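Local atomic coordinates of acyl-CoA dehydrogenase (Bacillus anthracis, PDB entry 3OWA), a protein that probably catalyses the FAD-dependent alpha,beta-dehydrogenation of acyl-CoA thioesters, as other acyl-CoA dehydrogenases do. Residues A[56-64]-A[224-234]; A[187-198]-A[233-241]. All blocks are in the same frame, centred on the assembly; numbering follows the deposited sequence. Where two conformers were deposited one is given.

Contact 1. Residues A[56-64]-A[224-234]; sequences LEYLEQHEF and EEKKMGIKCSS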
loop_
_atom_site.group_PDB
_atom_site.type_symbol
_atom_site.label_atom_id
_atom_site.label_comp_id
_atom_site.label_asym_id
_atom_site.label_seq_id
_atom_site.Cartn_x
_atom_site.Cartn_y
_atom_site.Cartn_z
ATOM N N LEU A 56 4.036 18.535 18.452
ATOM C CA LEU A 56 4.289 17.247 17.774
ATOM C C LEU A 56 5.569 17.275 16.934
ATOM O O LEU A 56 6.291 16.282 16.860
ATOM C CB LEU A 56 3.074 16.829 16.933
ATOM C CG LEU A 56 3.117 15.435 16.306
ATOM C CD1 LEU A 56 3.392 14.356 17.376
ATOM C CD2 LEU A 56 1.779 15.222 15.606
ATOM N N GLU A 57 5.857 18.411 16.309
ATOM C CA GLU A 57 7.042 18.540 15.457
ATOM C C GLU A 57 8.344 18.398 16.271
ATOM O O GLU A 57 9.340 17.881 15.761
ATOM C CB GLU A 57 6.970 19.875 14.712
ATOM C CG GLU A 57 8.197 20.302 13.952
ATOM C CD GLU A 57 8.188 21.798 13.626
ATOM O OE1 GLU A 57 8.909 22.193 12.684
ATOM O OE2 GLU A 57 7.470 22.579 14.305
ATOM N N TYR A 58 8.332 18.823 17.533
ATOM C CA TYR A 58 9.511 18.646 18.412
ATOM C C TYR A 58 9.578 17.235 18.947
ATOM O O TYR A 58 10.661 16.682 19.087
ATOM C CB TYR A 58 9.510 19.622 19.583
ATOM C CG TYR A 58 9.363 21.031 19.145
ATOM C CD1 TYR A 58 10.464 21.763 18.715
ATOM C CD2 TYR A 58 8.113 21.639 19.148
ATOM C CE1 TYR A 58 10.306 23.095 18.296
ATOM C CE2 TYR A 58 7.947 22.940 18.732
ATOM C CZ TYR A 58 9.032 23.658 18.303
ATOM O OH TYR A 58 8.845 24.952 17.901
ATOM N N LEU A 59 8.427 16.635 19.222
ATOM C CA LEU A 59 8.435 15.200 19.562
ATOM C C LEU A 59 9.064 14.391 18.454
ATOM O O LEU A 59 9.864 13.481 18.746
ATOM C CB LEU A 59 7.022 14.685 19.841
ATOM C CG LEU A 59 6.221 15.487 20.885
ATOM C CD1 LEU A 59 4.858 14.862 21.208
ATOM C CD2 LEU A 59 7.070 15.529 22.146
ATOM N N GLU A 60 8.728 14.691 17.182
ATOM C CA GLU A 60 9.257 13.858 16.068
ATOM C C GLU A 60 10.744 14.010 15.996
ATOM O O GLU A 60 11.437 13.173 15.377
ATOM C CB GLU A 60 8.634 14.208 14.700
ATOM C CG GLU A 60 7.107 13.936 14.632
ATOM C CD GLU A 60 6.774 12.473 14.288
ATOM O OE1 GLU A 60 7.060 12.079 13.118
ATOM O OE2 GLU A 60 6.201 11.732 15.163
ATOM N N GLN A 61 11.261 15.077 16.608
ATOM C CA GLN A 61 12.727 15.275 16.640
ATOM C C GLN A 61 13.316 14.690 17.910
ATOM O O GLN A 61 14.475 14.946 18.228
ATOM C CB GLN A 61 13.133 16.772 16.444
ATOM C CG GLN A 61 12.889 17.254 14.987
ATOM C CD GLN A 61 12.633 18.748 14.874
ATOM O OE1 GLN A 61 13.138 19.560 15.658
ATOM N NE2 GLN A 61 11.825 19.117 13.892
ATOM N N HIS A 62 12.551 13.844 18.602
ATOM C CA HIS A 62 13.053 13.112 19.789
ATOM C C HIS A 62 13.337 14.039 20.945
ATOM O O HIS A 62 14.257 13.798 21.734
ATOM C CB HIS A 62 14.310 12.275 19.466
ATOM C CG HIS A 62 14.022 11.129 18.561
ATOM N ND1 HIS A 62 14.975 10.198 18.208
ATOM C CD2 HIS A 62 12.876 10.752 17.937
ATOM C CE1 HIS A 62 14.438 9.307 17.396
ATOM N NE2 HIS A 62 13.163 9.609 17.221
ATOM N N GLU A 63 12.531 15.083 21.071
ATOM C CA GLU A 63 12.633 15.878 22.261
ATOM C C GLU A 63 11.767 15.235 23.341
ATOM O O GLU A 63 10.669 15.702 23.622
ATOM C CB GLU A 63 12.223 17.324 21.987
ATOM C CG GLU A 63 13.193 18.011 21.067
ATOM C CD GLU A 63 13.038 19.529 21.048
ATOM O OE1 GLU A 63 12.396 20.124 21.966
ATOM O OE2 GLU A 63 13.584 20.126 20.095
ATOM N N PHE A 64 12.298 14.190 23.979
ATOM C CA PHE A 64 11.475 13.316 24.834
ATOM C C PHE A 64 11.055 13.948 26.182
ATOM O O PHE A 64 10.053 13.550 26.786
ATOM C CB PHE A 64 12.173 11.950 25.017
ATOM C CG PHE A 64 12.265 11.128 23.756
ATOM C CD1 PHE A 64 11.151 10.859 23.016
ATOM C CD2 PHE A 64 13.485 10.573 23.348
ATOM C CE1 PHE A 64 11.196 10.127 21.862
ATOM C CE2 PHE A 64 13.547 9.793 22.177
ATOM C CZ PHE A 64 12.409 9.559 21.437
ATOM N N GLU A 224 18.553 5.367 20.368
ATOM C CA GLU A 224 17.298 5.315 19.586
ATOM C C GLU A 224 17.453 4.640 18.223
ATOM O O GLU A 224 18.460 4.830 17.557
ATOM C CB GLU A 224 16.759 6.696 19.345
ATOM C CG GLU A 224 16.205 7.314 20.614
ATOM C CD GLU A 224 14.883 6.676 21.102
ATOM O OE1 GLU A 224 14.090 6.292 20.230
ATOM O OE2 GLU A 224 14.606 6.592 22.350
ATOM N N GLU A 225 16.455 3.870 17.802
ATOM C CA GLU A 225 16.397 3.396 16.425
ATOM C C GLU A 225 16.040 4.526 15.469
ATOM O O GLU A 225 15.351 5.505 15.864
ATOM C CB GLU A 225 15.286 2.327 16.287
ATOM C CG GLU A 225 15.528 1.131 17.132
ATOM C CD GLU A 225 16.573 0.231 16.556
ATOM O OE1 GLU A 225 16.727 -0.888 17.087
ATOM O OE2 GLU A 225 17.222 0.590 15.552
ATOM N N LYS A 226 16.504 4.404 14.230
ATOM C CA LYS A 226 16.101 5.292 13.125
ATOM C C LYS A 226 14.974 4.631 12.363
ATOM O O LYS A 226 15.135 3.555 11.835
ATOM C CB LYS A 226 17.316 5.612 12.229
ATOM C CG LYS A 226 18.419 6.326 12.968
ATOM C CD LYS A 226 19.638 6.518 12.098
ATOM C CE LYS A 226 20.769 7.199 12.881
ATOM N NZ LYS A 226 21.600 6.202 13.633
ATOM N N LYS A 227 13.782 5.218 12.380
ATOM C CA LYS A 227 12.612 4.490 11.934
ATOM C C LYS A 227 11.972 5.163 10.745
ATOM O O LYS A 227 12.036 6.404 10.620
ATOM C CB LYS A 227 11.516 4.436 13.062
ATOM C CG LYS A 227 12.075 3.807 14.366
ATOM C CD LYS A 227 10.988 3.363 15.386
ATOM C CE LYS A 227 10.057 4.479 15.945
ATOM N NZ LYS A 227 10.804 5.679 16.445
HETATM N N MSE A 228 11.163 4.398 10.024
HETATM C CA MSE A 228 10.402 4.981 8.883
HETATM C C MSE A 228 9.379 6.019 9.324
HETATM O O MSE A 228 9.174 7.057 8.669
HETATM C CB MSE A 228 9.575 3.912 8.217
HETATM C CG MSE A 228 8.865 4.429 6.907
HETATM SE SE MSE A 228 7.742 3.092 6.179
HETATM C CE MSE A 228 9.018 1.759 5.504
ATOM N N GLY A 229 8.672 5.676 10.377
ATOM C CA GLY A 229 7.540 6.484 10.846
ATOM C C GLY A 229 7.412 6.380 12.353
ATOM O O GLY A 229 8.305 5.859 13.013
ATOM N N ILE A 230 6.268 6.843 12.890
ATOM C CA ILE A 230 6.111 7.028 14.351
ATOM C C ILE A 230 7.419 7.490 15.002
ATOM O O ILE A 230 7.860 7.010 16.044
ATOM C CB ILE A 230 5.464 5.811 15.095
ATOM C CG1 ILE A 230 6.296 4.521 14.987
ATOM C CG2 ILE A 230 4.014 5.617 14.592
ATOM C CD1 ILE A 230 5.819 3.352 15.940
ATOM N N LYS A 231 8.052 8.443 14.361
ATOM C CA LYS A 231 9.363 8.916 14.810
ATOM C C LYS A 231 9.378 9.512 16.197
ATOM O O LYS A 231 10.375 9.460 16.870
ATOM C CB LYS A 231 9.880 9.953 13.822
ATOM C CG LYS A 231 10.281 9.308 12.456
ATOM C CD LYS A 231 10.769 10.400 11.508
ATOM C CE LYS A 231 11.364 9.788 10.258
ATOM N NZ LYS A 231 12.113 10.832 9.463
ATOM N N CYS A 232 8.259 10.055 16.670
ATOM C CA CYS A 232 8.270 10.578 18.002
ATOM C C CYS A 232 8.072 9.503 19.087
ATOM O O CYS A 232 8.185 9.820 20.257
ATOM C CB CYS A 232 7.188 11.640 18.137
ATOM S SG CYS A 232 5.613 10.969 17.973
ATOM N N SER A 233 7.837 8.231 18.734
ATOM C CA SER A 233 7.844 7.184 19.747
ATOM C C SER A 233 9.288 6.731 20.048
ATOM O O SER A 233 10.052 6.339 19.130
ATOM C CB SER A 233 7.022 5.987 19.209
ATOM O OG SER A 233 7.010 4.902 20.151
ATOM N N SER A 234 9.676 6.678 21.322
ATOM C CA SER A 234 11.016 6.218 21.683
ATOM C C SER A 234 11.130 4.714 21.438
ATOM O O SER A 234 10.201 3.976 21.799
ATOM C CB SER A 234 11.280 6.498 23.174
ATOM O OG SER A 234 12.458 5.716 23.558
HETATM O O HOH W 1 6.741 9.887 11.965
#
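Phe64 lies against the loop 224-234 just past the Schellman motif that ends helix 56-59. Its CB points toward the loop and its ring lies between Ser234 CB and His62 CA, with the Glu224 carboxylate near CE2. CD1 is still 4.2 Å from Cys232 O. Phe64 CE1 comes to 3.4 Å from Cys232 O, which sits at the ring edge. CZ, at the far end, rests against Ser234 CA, and Ser234 CB lies over one ring face in a CH-pi contact, 4.0 Å from the centroid. On the opposite face is His62 CA. CE2 meets the carboxylate of Glu224 at OE2, whose syn lone pair takes the hydrogen bond from Ser234 OG.

His62 is the positive-phi residue of the Schellman motif. Its NE2 gives a weak, bent bond to Lys231 O (2.8 Å, 120°). Glu60 folds back at chi2 (-84°), which turns its carboxylate to the turn 230-233. A water bridges OE1 to Lys231 N. Leu59 CB packs on Cys232 CB at 3.5 Å.

Polar and apolar contacts thus mix where the N-terminal helical domain meets the middle domain. Glu224 also pairs with Arg236, which would probably favour its charged form beside the ring.

Contact 2. Residues A[187-198]-A[233-241]; sequences ITNSAFADVFIV and SSTRTLILE. With FAD (flavin-adenine dinucleotide), chain E.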
loop_
_atom_site.group_PDB
_atom_site.type_symbol
_atom_site.label_atom_id
_atom_site.label_comp_id
_atom_site.label_asym_id
_atom_site.label_seq_id
_atom_site.Cartn_x
_atom_site.Cartn_y
_atom_site.Cartn_z
ATOM N N ILE A 187 11.879 -1.653 22.087
ATOM C CA ILE A 187 11.001 -1.473 23.234
ATOM C C ILE A 187 10.513 -0.041 23.254
ATOM O O ILE A 187 11.272 0.895 23.486
ATOM C CB ILE A 187 11.759 -1.863 24.546
ATOM C CG1 ILE A 187 12.297 -3.310 24.427
ATOM C CG2 ILE A 187 10.873 -1.752 25.757
ATOM C CD1 ILE A 187 11.240 -4.374 23.864
ATOM N N THR A 188 9.226 0.124 22.963
ATOM C CA THR A 188 8.620 1.435 22.941
ATOM C C THR A 188 8.696 2.069 24.322
ATOM O O THR A 188 8.450 1.379 25.316
ATOM C CB THR A 188 7.137 1.258 22.516
ATOM O OG1 THR A 188 7.114 0.705 21.202
ATOM C CG2 THR A 188 6.357 2.597 22.558
ATOM N N ASN A 189 8.951 3.401 24.382
ATOM C CA ASN A 189 9.021 4.154 25.640
ATOM C C ASN A 189 10.353 4.002 26.389
ATOM O O ASN A 189 10.536 4.593 27.460
ATOM C CB ASN A 189 7.861 3.798 26.590
ATOM C CG ASN A 189 6.532 4.389 26.115
ATOM O OD1 ASN A 189 6.524 5.119 25.129
ATOM N ND2 ASN A 189 5.406 4.017 26.743
ATOM N N SER A 190 11.304 3.286 25.809
ATOM C CA SER A 190 12.577 3.006 26.504
ATOM C C SER A 190 13.361 4.192 26.975
ATOM O O SER A 190 14.096 4.077 27.972
ATOM C CB SER A 190 13.531 2.195 25.622
ATOM O OG SER A 190 13.042 0.898 25.489
ATOM N N ALA A 191 13.282 5.318 26.285
ATOM C CA ALA A 191 14.027 6.524 26.701
ATOM C C ALA A 191 13.586 7.082 28.047
ATOM O O ALA A 191 14.359 7.780 28.718
ATOM C CB ALA A 191 13.921 7.656 25.611
ATOM N N PHE A 192 12.325 6.883 28.406
ATOM C CA PHE A 192 11.842 7.470 29.617
ATOM C C PHE A 192 11.006 6.525 30.489
ATOM O O PHE A 192 10.426 6.988 31.489
ATOM C CB PHE A 192 11.037 8.748 29.272
ATOM C CG PHE A 192 10.050 8.543 28.113
ATOM C CD1 PHE A 192 8.845 7.882 28.312
ATOM C CD2 PHE A 192 10.375 8.951 26.828
ATOM C CE1 PHE A 192 7.968 7.646 27.241
ATOM C CE2 PHE A 192 9.493 8.735 25.755
ATOM C CZ PHE A 192 8.295 8.081 25.969
ATOM N N ALA A 193 10.871 5.235 30.142
ATOM C CA ALA A 193 10.099 4.331 30.988
ATOM C C ALA A 193 10.840 4.089 32.315
ATOM O O ALA A 193 12.071 3.935 32.349
ATOM C CB ALA A 193 9.833 2.934 30.270
ATOM N N ASP A 194 10.073 4.029 33.394
ATOM C CA ASP A 194 10.593 3.706 34.726
ATOM C C ASP A 194 10.471 2.229 35.003
ATOM O O ASP A 194 11.215 1.672 35.821
ATOM C CB ASP A 194 9.766 4.476 35.746
ATOM C CG ASP A 194 9.941 5.988 35.587
ATOM O OD1 ASP A 194 11.077 6.455 35.801
ATOM O OD2 ASP A 194 8.981 6.713 35.208
ATOM N N VAL A 195 9.505 1.605 34.353
ATOM C CA VAL A 195 9.153 0.229 34.656
ATOM C C VAL A 195 9.034 -0.549 33.369
ATOM O O VAL A 195 8.360 -0.085 32.413
ATOM C CB VAL A 195 7.807 0.186 35.405
ATOM C CG1 VAL A 195 7.337 -1.277 35.587
ATOM C CG2 VAL A 195 7.911 0.867 36.755
ATOM N N PHE A 196 9.654 -1.728 33.315
ATOM C CA PHE A 196 9.581 -2.589 32.106
ATOM C C PHE A 196 9.053 -3.984 32.493
ATOM O O PHE A 196 9.574 -4.603 33.413
ATOM C CB PHE A 196 10.984 -2.849 31.451
ATOM C CG PHE A 196 11.650 -1.601 30.919
ATOM C CD1 PHE A 196 12.255 -0.687 31.796
ATOM C CD2 PHE A 196 11.646 -1.326 29.541
ATOM C CE1 PHE A 196 12.855 0.478 31.336
ATOM C CE2 PHE A 196 12.235 -0.160 29.051
ATOM C CZ PHE A 196 12.867 0.747 29.943
ATOM N N ILE A 197 8.048 -4.461 31.778
ATOM C CA ILE A 197 7.563 -5.829 31.945
ATOM C C ILE A 197 8.448 -6.667 31.045
ATOM O O ILE A 197 8.343 -6.567 29.850
ATOM C CB ILE A 197 6.107 -5.985 31.485
ATOM C CG1 ILE A 197 5.199 -4.951 32.204
ATOM C CG2 ILE A 197 5.614 -7.493 31.701
ATOM C CD1 ILE A 197 5.192 -5.000 33.748
ATOM N N VAL A 198 9.361 -7.424 31.628
ATOM C CA VAL A 198 10.365 -8.152 30.849
ATOM C C VAL A 198 10.118 -9.672 30.892
ATOM O O VAL A 198 9.891 -10.239 31.949
ATOM C CB VAL A 198 11.751 -7.903 31.450
ATOM C CG1 VAL A 198 12.811 -8.710 30.711
ATOM C CG2 VAL A 198 12.082 -6.365 31.483
ATOM N N SER A 233 7.837 8.231 18.734
ATOM C CA SER A 233 7.844 7.184 19.747
ATOM C C SER A 233 9.288 6.731 20.048
ATOM O O SER A 233 10.052 6.339 19.130
ATOM C CB SER A 233 7.022 5.987 19.209
ATOM O OG SER A 233 7.010 4.902 20.151
ATOM N N SER A 234 9.676 6.678 21.322
ATOM C CA SER A 234 11.016 6.218 21.683
ATOM C C SER A 234 11.130 4.714 21.438
ATOM O O SER A 234 10.201 3.976 21.799
ATOM C CB SER A 234 11.280 6.498 23.174
ATOM O OG SER A 234 12.458 5.716 23.558
ATOM N N THR A 235 12.226 4.234 20.830
ATOM C CA THR A 235 12.334 2.839 20.503
ATOM C C THR A 235 13.789 2.437 20.659
ATOM O O THR A 235 14.633 2.951 19.944
ATOM C CB THR A 235 11.857 2.562 19.005
ATOM O OG1 THR A 235 10.521 3.108 18.804
ATOM C CG2 THR A 235 11.757 1.076 18.721
ATOM N N ARG A 236 14.129 1.625 21.670
ATOM C CA ARG A 236 15.520 1.247 21.921
ATOM C C ARG A 236 15.617 -0.190 22.313
ATOM O O ARG A 236 14.628 -0.819 22.631
ATOM C CB ARG A 236 16.128 2.048 23.102
ATOM C CG ARG A 236 16.019 3.585 23.004
ATOM C CD ARG A 236 16.725 4.210 24.184
ATOM N NE ARG A 236 16.682 5.673 24.079
ATOM C CZ ARG A 236 17.364 6.478 24.876
ATOM N NH1 ARG A 236 18.195 5.968 25.811
ATOM N NH2 ARG A 236 17.245 7.798 24.712
ATOM N N THR A 237 16.837 -0.712 22.365
ATOM C CA THR A 237 17.019 -2.042 22.888
ATOM C C THR A 237 17.213 -1.899 24.406
ATOM O O THR A 237 17.938 -1.005 24.850
ATOM C CB THR A 237 18.301 -2.669 22.217
ATOM O OG1 THR A 237 17.964 -2.964 20.863
ATOM C CG2 THR A 237 18.759 -3.957 22.925
ATOM N N LEU A 238 16.573 -2.764 25.188
ATOM C CA LEU A 238 16.824 -2.846 26.631
ATOM C C LEU A 238 17.940 -3.833 26.910
ATOM O O LEU A 238 17.843 -5.014 26.533
ATOM C CB LEU A 238 15.559 -3.304 27.326
ATOM C CG LEU A 238 15.621 -3.419 28.862
ATOM C CD1 LEU A 238 15.832 -2.054 29.531
ATOM C CD2 LEU A 238 14.286 -4.039 29.325
ATOM N N ILE A 239 19.003 -3.376 27.557
ATOM C CA ILE A 239 20.199 -4.248 27.735
ATOM C C ILE A 239 20.259 -4.704 29.204
ATOM O O ILE A 239 20.244 -3.871 30.135
ATOM C CB ILE A 239 21.472 -3.467 27.372
ATOM C CG1 ILE A 239 21.352 -2.836 25.943
ATOM C CG2 ILE A 239 22.751 -4.304 27.603
ATOM C CD1 ILE A 239 22.504 -1.827 25.631
ATOM N N LEU A 240 20.265 -6.018 29.412
ATOM C CA LEU A 240 20.274 -6.597 30.744
ATOM C C LEU A 240 21.603 -7.320 30.968
ATOM O O LEU A 240 21.842 -8.390 30.404
ATOM C CB LEU A 240 19.075 -7.565 30.905
ATOM C CG LEU A 240 17.736 -6.885 30.577
ATOM C CD1 LEU A 240 16.614 -7.872 30.348
ATOM C CD2 LEU A 240 17.360 -5.775 31.623
ATOM N N GLU A 241 22.436 -6.752 31.817
ATOM C CA GLU A 241 23.788 -7.293 32.102
ATOM C C GLU A 241 23.871 -7.539 33.615
ATOM O O GLU A 241 24.109 -6.610 34.424
ATOM C CB GLU A 241 24.869 -6.335 31.562
ATOM C CG GLU A 241 24.897 -6.249 30.008
ATOM C CD GLU A 241 25.775 -5.064 29.433
ATOM O OE1 GLU A 241 26.188 -5.145 28.239
ATOM O OE2 GLU A 241 26.016 -4.055 30.155
HETATM P PA FAD E . 9.568 -11.898 12.076
HETATM O O1A FAD E . 11.016 -12.211 11.793
HETATM O O2A FAD E . 8.951 -12.620 13.219
HETATM O O5B FAD E . 8.687 -12.094 10.780
HETATM C C5B FAD E . 9.150 -11.832 9.478
HETATM C C4B FAD E . 8.118 -12.258 8.443
HETATM O O4B FAD E . 7.890 -13.675 8.504
HETATM C C3B FAD E . 6.782 -11.565 8.689
HETATM O O3B FAD E . 6.094 -11.305 7.467
HETATM C C2B FAD E . 6.017 -12.643 9.415
HETATM O O2B FAD E . 4.636 -12.509 9.268
HETATM C C1B FAD E . 6.513 -13.888 8.726
HETATM N N9A FAD E . 6.319 -15.067 9.575
HETATM C C8A FAD E . 6.837 -15.293 10.824
HETATM N N7A FAD E . 6.428 -16.495 11.269
HETATM C C5A FAD E . 5.673 -17.060 10.309
HETATM C C6A FAD E . 5.003 -18.306 10.221
HETATM N N6A FAD E . 5.124 -19.233 11.179
HETATM N N1A FAD E . 4.291 -18.579 9.080
HETATM C C2A FAD E . 4.237 -17.669 8.035
HETATM N N3A FAD E . 4.924 -16.460 8.105
HETATM C C4A FAD E . 5.612 -16.157 9.230
HETATM N N1 FAD E . 7.872 -5.670 20.928
HETATM C C2 FAD E . 7.656 -5.581 22.285
HETATM O O2 FAD E . 7.578 -6.586 22.958
HETATM N N3 FAD E . 7.521 -4.367 22.928
HETATM C C4 FAD E . 7.619 -3.198 22.244
HETATM O O4 FAD E . 7.473 -2.137 22.873
HETATM C C4X FAD E . 7.829 -3.266 20.863
HETATM N N5 FAD E . 7.967 -2.093 20.149
HETATM C C5X FAD E . 8.240 -2.136 18.790
HETATM C C6 FAD E . 8.376 -0.927 18.099
HETATM C C7 FAD E . 8.679 -0.953 16.742
HETATM C C7M FAD E . 8.844 0.353 15.994
HETATM C C8 FAD E . 8.836 -2.205 16.107
HETATM C C8M FAD E . 9.146 -2.353 14.653
HETATM C C9 FAD E . 8.650 -3.401 16.793
HETATM C C9A FAD E . 8.359 -3.386 18.135
HETATM N N10 FAD E . 8.172 -4.574 18.825
HETATM C C10 FAD E . 7.959 -4.513 20.196
HETATM C "C1'" FAD E . 8.383 -5.924 18.152
HETATM C "C2'" FAD E . 7.371 -6.242 17.046
HETATM O "O2'" FAD E . 6.008 -6.204 17.404
HETATM C "C3'" FAD E . 7.934 -7.436 16.020
HETATM O "O3'" FAD E . 8.456 -6.692 14.976
HETATM C "C4'" FAD E . 7.028 -8.299 15.595
HETATM O "O4'" FAD E . 6.465 -8.891 16.765
HETATM C "C5'" FAD E . 7.371 -9.308 14.499
HETATM O "O5'" FAD E . 8.694 -9.727 14.705
HETATM P P FAD E . 9.853 -9.558 13.643
HETATM O O1P FAD E . 9.905 -8.082 13.315
HETATM O O2P FAD E . 11.128 -10.121 14.203
HETATM O O3P FAD E . 9.381 -10.298 12.313
HETATM O O HOH W 2 7.966 2.710 19.312
HETATM O O HOH W 3 7.231 6.186 22.857
#
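Thr188 has OG1 anti to its carbonyl carbon (chi1 -62°), which turns the hydroxyl to the flavin and the methyl CG2 to Ser233 OG, 3.4 Å away. Leu238 has CG anti to the backbone N (chi1 -179°), and its two methyls reach Phe196. Leu238 CD1 sits over the centre of the Phe196 ring, 4.0 Å from its centroid, in a CH-pi contact. Leu238 CD2 touches both Phe196 CD2 and Val198 CG2. Farther along, Val198 CG1 meets Leu240 CD1.

The backbones join where strand 177-188 ends. Ile187 and Arg236 form an antiparallel hydrogen-bonded pair, with Ile187 N to Arg236 O at 2.9 Å and a weak return bond. Thr188 and Thr235 follow as a non-hydrogen-bonded pair. This is part of the beta-barrel of the middle domain, a domain that contributes one wall of the flavin site in the acyl-CoA dehydrogenase fold. Thr188 N donates to FAD O4 (2.9 Å, 164°), and Thr188 OG1 is 3.1 Å from FAD N5. Thr235 CG2 packs near FAD C6.

A type II turn, 187-190, leads away from the strand. Ser190 OG bonds to Ile187 O at 2.7 Å, and Asn189 N to Ser234 O. Ala191 N donates to Ser234 OG. Ala191 CB lies over one face of the Arg236 guanidinium, 3.4 Å from NH2, while Arg236 NH1 hydrogen-bonds to Thr221 OG1.

Overall arrangement
The two contacts share Ser233 and Ser234, and their centres are about 15 Å apart. Loop 224-234 runs directly into strand 235-240, so contact 1 docks the N-terminal domain onto the loop that feeds the strand of contact 2. Glu224 ties them together: its OE2 forms a salt bridge with Arg236 NE at 2.9 Å, and its OE1 is 2.8 Å from Thr235 N, a probable hydrogen bond. Both contacts reach the FAD pocket. Contact 2 lines it with Ile187, Thr188 and Thr235, and contact 1 adds Lys227. The side chain of Ile230 lies about 4 Å from a bound FAD and packs on Phe388 of the second subunit.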